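Local coordinates for protein lipase (Penicillium expansum, PDB 3G7N) that hydrolyses triacylglycerols and other acylglycerol lipids as a secreted alkaline lipase, releasing free fatty acids, at residues Ala14-Ser19 against Phe245-Leu250; Ala21-Ile26 against Ala252-Leu257. All blocks are in the same frame, centred on the assembly; numbering follows the deposited sequence.

Contact 1. Residues Ala14-Ser19 against Phe245-Leu250. With SO4 (sulfate ion), chain E.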
ATOM      1  N   ALA A  14      -3.561   6.496  -7.417  1.00  8.15           N
ATOM      2  CA  ALA A  14      -2.754   5.886  -6.375  1.00  8.76           C
ATOM      3  C   ALA A  14      -1.288   5.800  -6.818  1.00  8.32           C
ATOM      4  O   ALA A  14      -0.382   6.005  -6.018  1.00  7.79           O
ATOM      5  CB  ALA A  14      -3.290   4.517  -6.033  1.00  9.08           C
ATOM      6  N   ALA A  15      -1.066   5.463  -8.083  1.00  7.87           N
ATOM      7  CA  ALA A  15       0.291   5.356  -8.606  1.00  8.67           C
ATOM      8  C   ALA A  15       0.977   6.699  -8.692  1.00  8.43           C
ATOM      9  O   ALA A  15       2.162   6.809  -8.401  1.00  8.78           O
ATOM     10  CB  ALA A  15       0.277   4.657  -9.951  1.00  9.37           C
ATOM     11  N   LYS A  16       0.215   7.746  -9.052  1.00  8.24           N
ATOM     12  CA  LYS A  16       0.770   9.100  -9.025  1.00  9.24           C
ATOM     13  C   LYS A  16       1.186   9.547  -7.621  1.00  6.96           C
ATOM     14  O   LYS A  16       2.249  10.103  -7.430  1.00  7.99           O
ATOM     15  CB  LYS A  16      -0.186  10.120  -9.659  1.00 10.23           C
ATOM     16  CG  LYS A  16      -0.346   9.917 -11.169  1.00 12.71           C
ATOM     17  CD  LYS A  16      -1.617  10.605 -11.720  1.00 21.02           C
ATOM     18  CE  LYS A  16      -1.538  12.101 -11.665  1.00 30.14           C
ATOM     19  NZ  LYS A  16      -2.754  12.677 -12.321  1.00 26.05           N
ATOM     20  N   LEU A  17       0.331   9.289  -6.632  1.00  7.41           N
ATOM     21  CA  LEU A  17       0.658   9.615  -5.252  1.00  7.62           C
ATOM     22  C   LEU A  17       1.876   8.837  -4.774  1.00  6.57           C
ATOM     23  O   LEU A  17       2.737   9.373  -4.074  1.00  7.74           O
ATOM     24  CB  LEU A  17      -0.531   9.318  -4.337  1.00  7.30           C
ATOM     25  CG  LEU A  17      -1.777  10.186  -4.563  1.00  8.01           C
ATOM     26  CD1 LEU A  17      -2.902   9.714  -3.676  1.00  9.90           C
ATOM     27  CD2 LEU A  17      -1.496  11.660  -4.316  1.00 11.26           C
ATOM     28  N   SER A  18       1.923   7.560  -5.137  1.00  7.86           N
ATOM     29  CA  SER A  18       3.067   6.735  -4.763  1.00  8.12           C
ATOM     30  C   SER A  18       4.365   7.264  -5.381  1.00  8.62           C
ATOM     31  O   SER A  18       5.397   7.288  -4.731  1.00  9.34           O
ATOM     32  CB  SER A  18       2.843   5.302  -5.207  1.00  7.53           C
ATOM     33  OG  SER A  18       1.759   4.680  -4.532  1.00  8.37           O
ATOM     34  N   SER A  19       4.291   7.702  -6.642  1.00  7.82           N
ATOM     35  CA  SER A  19       5.445   8.326  -7.315  1.00  8.48           C
ATOM     36  C   SER A  19       5.886   9.619  -6.619  1.00  9.28           C
ATOM     37  O   SER A  19       7.076   9.846  -6.366  1.00  9.51           O
ATOM     38  CB  SER A  19       5.085   8.601  -8.783  1.00 10.04           C
ATOM     39  OG  SER A  19       6.185   9.154  -9.514  1.00 10.01           O
ATOM     40  N   PHE A 245      -0.055   0.999 -13.199  1.00  9.44           N
ATOM     41  CA  PHE A 245      -1.198   1.699 -13.810  1.00 10.10           C
ATOM     42  C   PHE A 245      -0.775   2.906 -14.622  1.00 11.93           C
ATOM     43  O   PHE A 245      -1.392   3.969 -14.547  1.00 15.11           O
ATOM     44  CB  PHE A 245      -2.276   2.010 -12.773  1.00 13.54           C
ATOM     45  CG  PHE A 245      -2.832   0.785 -12.137  1.00 10.44           C
ATOM     46  CD1 PHE A 245      -3.804   0.028 -12.785  1.00 15.17           C
ATOM     47  CD2 PHE A 245      -2.165   0.232 -11.055  1.00 13.26           C
ATOM     48  CE1 PHE A 245      -4.121  -1.263 -12.325  1.00 15.81           C
ATOM     49  CE2 PHE A 245      -2.473  -1.015 -10.599  1.00 13.03           C
ATOM     50  CZ  PHE A 245      -3.403  -1.799 -11.261  1.00 12.20           C
ATOM     51  N   GLY A 246       0.246   2.715 -15.442  1.00 12.36           N
ATOM     52  CA  GLY A 246       0.619   3.713 -16.433  1.00 14.97           C
ATOM     53  C   GLY A 246       1.600   4.756 -15.916  1.00 14.98           C
ATOM     54  O   GLY A 246       1.996   5.652 -16.653  1.00 20.59           O
ATOM     55  N   VAL A 247       2.030   4.621 -14.661  1.00 11.53           N
ATOM     56  CA  VAL A 247       2.951   5.584 -14.053  1.00 11.31           C
ATOM     57  C   VAL A 247       4.280   4.913 -13.740  1.00 10.76           C
ATOM     58  O   VAL A 247       4.324   3.952 -12.960  1.00 11.02           O
ATOM     59  CB  VAL A 247       2.364   6.135 -12.736  1.00 10.37           C
ATOM     60  CG1 VAL A 247       3.341   7.115 -12.098  1.00 12.31           C
ATOM     61  CG2 VAL A 247       0.975   6.766 -12.977  1.00 12.93           C
ATOM     62  N   VAL A 248       5.368   5.431 -14.296  1.00 10.97           N
ATOM     63  CA  VAL A 248       6.702   4.989 -13.917  1.00 10.69           C
ATOM     64  C   VAL A 248       7.149   5.800 -12.712  1.00  9.74           C
ATOM     65  O   VAL A 248       7.071   7.030 -12.706  1.00 10.49           O
ATOM     66  CB  VAL A 248       7.702   5.193 -15.083  1.00 10.93           C
ATOM     67  CG1 VAL A 248       9.133   4.922 -14.652  1.00 11.08           C
ATOM     68  CG2 VAL A 248       7.291   4.344 -16.302  1.00 13.30           C
ATOM     69  N   MET A 249       7.453   5.116 -11.618  1.00  9.41           N
ATOM     70  CA  MET A 249       7.802   5.803 -10.386  1.00  9.39           C
ATOM     71  C   MET A 249       8.897   6.827 -10.612  1.00 10.47           C
ATOM     72  O   MET A 249       9.878   6.546 -11.317  1.00 10.72           O
ATOM     73  CB  MET A 249       8.204   4.807  -9.296  1.00 10.18           C
ATOM     74  CG  MET A 249       7.073   3.881  -8.860  1.00  9.06           C
ATOM     75  SD  MET A 249       5.640   4.753  -8.177  1.00  9.10           S
ATOM     76  CE  MET A 249       4.320   4.163  -9.221  1.00 15.79           C
ATOM     77  N   LEU A 250       8.752   7.980  -9.957  1.00 10.79           N
ATOM     78  CA  LEU A 250       9.627   9.139 -10.071  1.00 14.40           C
ATOM     79  C   LEU A 250       9.375  10.041 -11.268  1.00 14.88           C
ATOM     80  O   LEU A 250       9.911  11.157 -11.303  1.00 20.20           O
ATOM     81  CB  LEU A 250      11.108   8.769  -9.967  1.00 16.54           C
ATOM     82  CG  LEU A 250      11.608   8.450  -8.571  1.00 18.34           C
ATOM     83  CD1 LEU A 250      12.996   7.805  -8.659  1.00 27.25           C
ATOM     84  CD2 LEU A 250      11.648   9.706  -7.719  1.00 18.43           C
TER
HETATM   85  S   SO4 E 261      -1.438  15.429 -13.928  1.00 19.16           S
HETATM   86  O1  SO4 E 261       0.012  15.260 -13.868  1.00 26.04           O
HETATM   87  O2  SO4 E 261      -2.113  15.200 -12.643  1.00 24.57           O
HETATM   88  O3  SO4 E 261      -1.773  16.768 -14.423  1.00 27.07           O
HETATM   89  O4  SO4 E 261      -1.964  14.485 -14.921  1.00 27.47           O
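Val-247 sets its isopropyl group against the helix containing Ala-14 to Ser-19, meeting Ala-15 CB with its CG2 at 3.8 Å. The same CG2 lies 3.9 Å from CG of Lys-16, whose chain crosses the valine at about a right angle, while CG1, anti to the backbone N (chi1 179°), turns toward Ser-19 CB. Met-249 curls in beside it: bends at chi2 and chi3 bring SD to 3.6 Å from Ser-19 N and CE to 3.5 Å from Ala-15 O. Ser-19 gives the polar bond, its OG accepting Leu-250 N at 2.9 Å with a bent N-H...O angle of 130°. Beyond the valine, Lys-16 NZ donates at 2.6 Å to O2 of a sulfate, probably from the crystallisation liquor, that also bonds to Ser-258 OG. With alanine in place of Lys-16, the sulfate is likely to lose its NZ donor, and Val-247 CG2 the methylene that covers it. Next to this face the helix lies on strands 125-131 and 154-159; Ser-18, beside Met-249 SD, touches Val-129 and His-131. The C-terminal segment thus packs over a helix lying on the central sheet of the alpha/beta-hydrolase fold, with the Met-249 side chain about 7 Å from that of the nucleophile Ser-132.

Contact 2. Residues Ala21-Ile26 against Ala252-Leu257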
ATOM      1  N   ALA A  21       5.648  10.267  -3.517  1.00  8.92           N
ATOM      2  CA  ALA A  21       6.362   9.920  -2.306  1.00 10.24           C
ATOM      3  C   ALA A  21       7.849   9.665  -2.590  1.00  9.89           C
ATOM      4  O   ALA A  21       8.709  10.042  -1.795  1.00 11.11           O
ATOM      5  CB  ALA A  21       5.744   8.720  -1.657  1.00 11.55           C
ATOM      6  N   TYR A  22       8.144   9.042  -3.730  1.00  9.50           N
ATOM      7  CA  TYR A  22       9.548   8.865  -4.142  1.00 11.26           C
ATOM      8  C   TYR A  22      10.190  10.206  -4.510  1.00 10.43           C
ATOM      9  O   TYR A  22      11.332  10.466  -4.147  1.00 12.76           O
ATOM     10  CB  TYR A  22       9.647   7.923  -5.339  1.00 11.16           C
ATOM     11  CG  TYR A  22       9.392   6.468  -5.033  1.00  9.26           C
ATOM     12  CD1 TYR A  22      10.348   5.704  -4.358  1.00  9.72           C
ATOM     13  CD2 TYR A  22       8.249   5.828  -5.508  1.00  9.59           C
ATOM     14  CE1 TYR A  22      10.143   4.343  -4.133  1.00  9.81           C
ATOM     15  CE2 TYR A  22       8.062   4.472  -5.320  1.00  9.16           C
ATOM     16  CZ  TYR A  22       9.024   3.735  -4.657  1.00  9.43           C
ATOM     17  OH  TYR A  22       8.830   2.395  -4.495  1.00 10.22           O
ATOM     18  N   THR A  23       9.441  11.084  -5.171  1.00 10.33           N
ATOM     19  CA  THR A  23       9.958  12.385  -5.585  1.00 12.17           C
ATOM     20  C   THR A  23      10.225  13.294  -4.391  1.00 12.77           C
ATOM     21  O   THR A  23      11.197  14.050  -4.385  1.00 15.20           O
ATOM     22  CB  THR A  23       8.948  13.055  -6.525  1.00 11.54           C
ATOM     23  OG1 THR A  23       8.840  12.278  -7.712  1.00 12.86           O
ATOM     24  CG2 THR A  23       9.357  14.485  -6.871  1.00 14.50           C
ATOM     25  N   GLY A  24       9.461  13.115  -3.313  1.00 13.40           N
ATOM     26  CA  GLY A  24       9.562  13.989  -2.146  1.00 15.71           C
ATOM     27  C   GLY A  24       8.935  15.343  -2.414  1.00 14.99           C
ATOM     28  O   GLY A  24       9.412  16.370  -1.935  1.00 16.93           O
ATOM     29  N   CYS A  25       7.778  15.331  -3.060  1.00 13.66           N
ATOM     30  CA  CYS A  25       7.026  16.557  -3.358  1.00 14.63           C
ATOM     31  C   CYS A  25       6.875  17.477  -2.151  1.00 15.56           C
ATOM     32  O   CYS A  25       6.566  17.011  -1.060  1.00 15.72           O
ATOM     33  CB  CYS A  25       5.649  16.195  -3.907  1.00 16.18           C
ATOM     34  SG  CYS A  25       5.734  15.309  -5.442  1.00 16.00           S
ATOM     35  N   ILE A  26       7.021  18.778  -2.399  1.00 15.65           N
ATOM     36  CA  ILE A  26       6.931  19.858  -1.426  1.00 18.35           C
ATOM     37  C   ILE A  26       5.484  20.333  -1.382  1.00 15.44           C
ATOM     38  O   ILE A  26       4.884  20.590  -2.422  1.00 15.14           O
ATOM     39  CB  ILE A  26       7.793  21.066  -1.922  1.00 21.32           C
ATOM     40  CG1 ILE A  26       9.232  20.622  -2.197  1.00 26.04           C
ATOM     41  CG2 ILE A  26       7.738  22.223  -0.952  1.00 24.27           C
ATOM     42  CD1 ILE A  26       9.880  19.926  -1.004  1.00 24.59           C
ATOM     43  N   ALA A 252       6.098  10.991 -12.405  1.00 14.15           N
ATOM     44  CA  ALA A 252       4.821  11.682 -12.327  1.00 15.29           C
ATOM     45  C   ALA A 252       4.952  13.166 -11.971  1.00 11.48           C
ATOM     46  O   ALA A 252       4.009  13.920 -12.193  1.00 14.03           O
ATOM     47  CB  ALA A 252       3.880  10.977 -11.347  1.00 13.32           C
ATOM     48  N   GLY A 253       6.045  13.550 -11.332  1.00 13.38           N
ATOM     49  CA  GLY A 253       6.094  14.866 -10.679  1.00 13.99           C
ATOM     50  C   GLY A 253       5.149  14.953  -9.494  1.00 13.13           C
ATOM     51  O   GLY A 253       4.878  13.958  -8.811  1.00 12.82           O
ATOM     52  N   CYS A 254       4.603  16.147  -9.288  1.00 12.42           N
ATOM     53  CA  CYS A 254       3.854  16.456  -8.076  1.00 10.74           C
ATOM     54  C   CYS A 254       2.466  17.036  -8.360  1.00 12.04           C
ATOM     55  O   CYS A 254       1.757  17.380  -7.418  1.00 11.08           O
ATOM     56  CB  CYS A 254       4.639  17.429  -7.212  1.00 13.43           C
ATOM     57  SG  CYS A 254       6.227  16.755  -6.748  1.00 15.54           S
ATOM     58  N   GLY A 255       2.141  17.291  -9.630  1.00 12.14           N
ATOM     59  CA  GLY A 255       0.923  18.027  -9.975  1.00 13.57           C
ATOM     60  C   GLY A 255       0.980  19.529  -9.717  1.00 12.66           C
ATOM     61  O   GLY A 255      -0.051  20.161  -9.449  1.00 14.38           O
ATOM     62  N   TYR A 256       2.178  20.104  -9.667  1.00 13.18           N
ATOM     63  CA  TYR A 256       2.297  21.511  -9.268  1.00 13.19           C
ATOM     64  C   TYR A 256       1.476  22.445 -10.159  1.00 12.94           C
ATOM     65  O   TYR A 256       1.027  23.487  -9.695  1.00 14.85           O
ATOM     66  CB  TYR A 256       3.752  21.964  -9.268  1.00 13.07           C
ATOM     67  CG  TYR A 256       4.617  21.362  -8.180  1.00 13.98           C
ATOM     68  CD1 TYR A 256       4.213  21.366  -6.848  1.00 16.26           C
ATOM     69  CD2 TYR A 256       5.853  20.819  -8.488  1.00 15.96           C
ATOM     70  CE1 TYR A 256       5.055  20.849  -5.830  1.00 14.33           C
ATOM     71  CE2 TYR A 256       6.690  20.311  -7.492  1.00 19.68           C
ATOM     72  CZ  TYR A 256       6.260  20.283  -6.181  1.00 15.59           C
ATOM     73  OH  TYR A 256       7.102  19.783  -5.190  1.00 20.12           O
ATOM     74  N   LEU A 257       1.404  22.165 -11.456  1.00 11.10           N
ATOM     75  CA  LEU A 257       0.737  23.094 -12.385  1.00 12.18           C
ATOM     76  C   LEU A 257      -0.591  22.546 -12.896  1.00 17.39           C
ATOM     77  O   LEU A 257      -1.095  23.001 -13.937  1.00 18.39           O
ATOM     78  CB  LEU A 257       1.648  23.452 -13.569  1.00 14.72           C
ATOM     79  CG  LEU A 257       3.038  23.988 -13.209  1.00 17.58           C
ATOM     80  CD1 LEU A 257       3.849  24.345 -14.468  1.00 20.82           C
ATOM     81  CD2 LEU A 257       2.934  25.208 -12.297  1.00 19.15           C
TER
HETATM   82  O   HOH W   1       6.614  11.741  -8.998  1.00 12.35           O
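Helix 8-23 ends at Thr-23, and Gly-24 breaks away with a positive phi of 74°, so that Cys-25 and Ile-26 continue in extended form. The facing segment, Ala-252 to Leu-257, is irregular, with Gly-253 and Gly-255 also at positive phi. The backbones come nearest at the cysteines, where the CA atoms of Cys-25 and Cys-254 are 5.7 Å apart. Both cysteines point their side chains across the gap and join in a disulfide, SG to SG 2.0 Å, with chi3 at -87°, close to the relaxed right angle of such a bridge. Both SG atoms lie beside their own backbone N, the turn that lets them meet. Thr-23 lays its CG2 against the sulfur of Cys-254 at 3.9 Å, while its OG1 turns to a water 2.6 Å away. That water donates to Gly-253 O at 2.8 Å, bridging the end of the helix to the C-terminal segment where threonine and carbonyl do not meet directly. On the far side of the disulfide, Tyr-256 reaches back over its own segment. Cys-254 CB sits 3.4 Å above the plane of the tyrosine ring, over its centre, and Ile-26 O lies at the ring edge, in plane, 3.4 Å from CE1. The phenol OH of Tyr-256 accepts Ile-26 N at 3.0 Å along a nearly straight N-H...O line of 164°. Outside the two segments, Cys-25 O accepts a hydrogen bond from Arg-37, and Cys-254 pairs through its backbone with Phe-30. The chemistry therefore combines one covalent lock with polar links on its flanks: the disulfide ties the C-terminal tail to the chain just after the N-terminal helix, while the water and the tyrosine hydroxyl probably help set how the two segments lie around it.

Both contacts join helix 8-23, or the chain just leaving it, to the C-terminal segment after the catalytic histidine, and their centres are 10 Å apart. Contact 1 is the more buried: mostly apolar packing on the helix body, near the active site, with its lysine and sulfate at the margin. Contact 2 lies farther from the centre of the chain, about 18 Å against 12 Å, and away from the annotated sites; there a disulfide, a bridging water and a tyrosine hydroxyl do the holding. The two touch directly, with Leu-250 CD2 against the backbone of Tyr-22 and Thr-23, and Met-249 CG 3.7 Å from CE2 of the Tyr-22 ring.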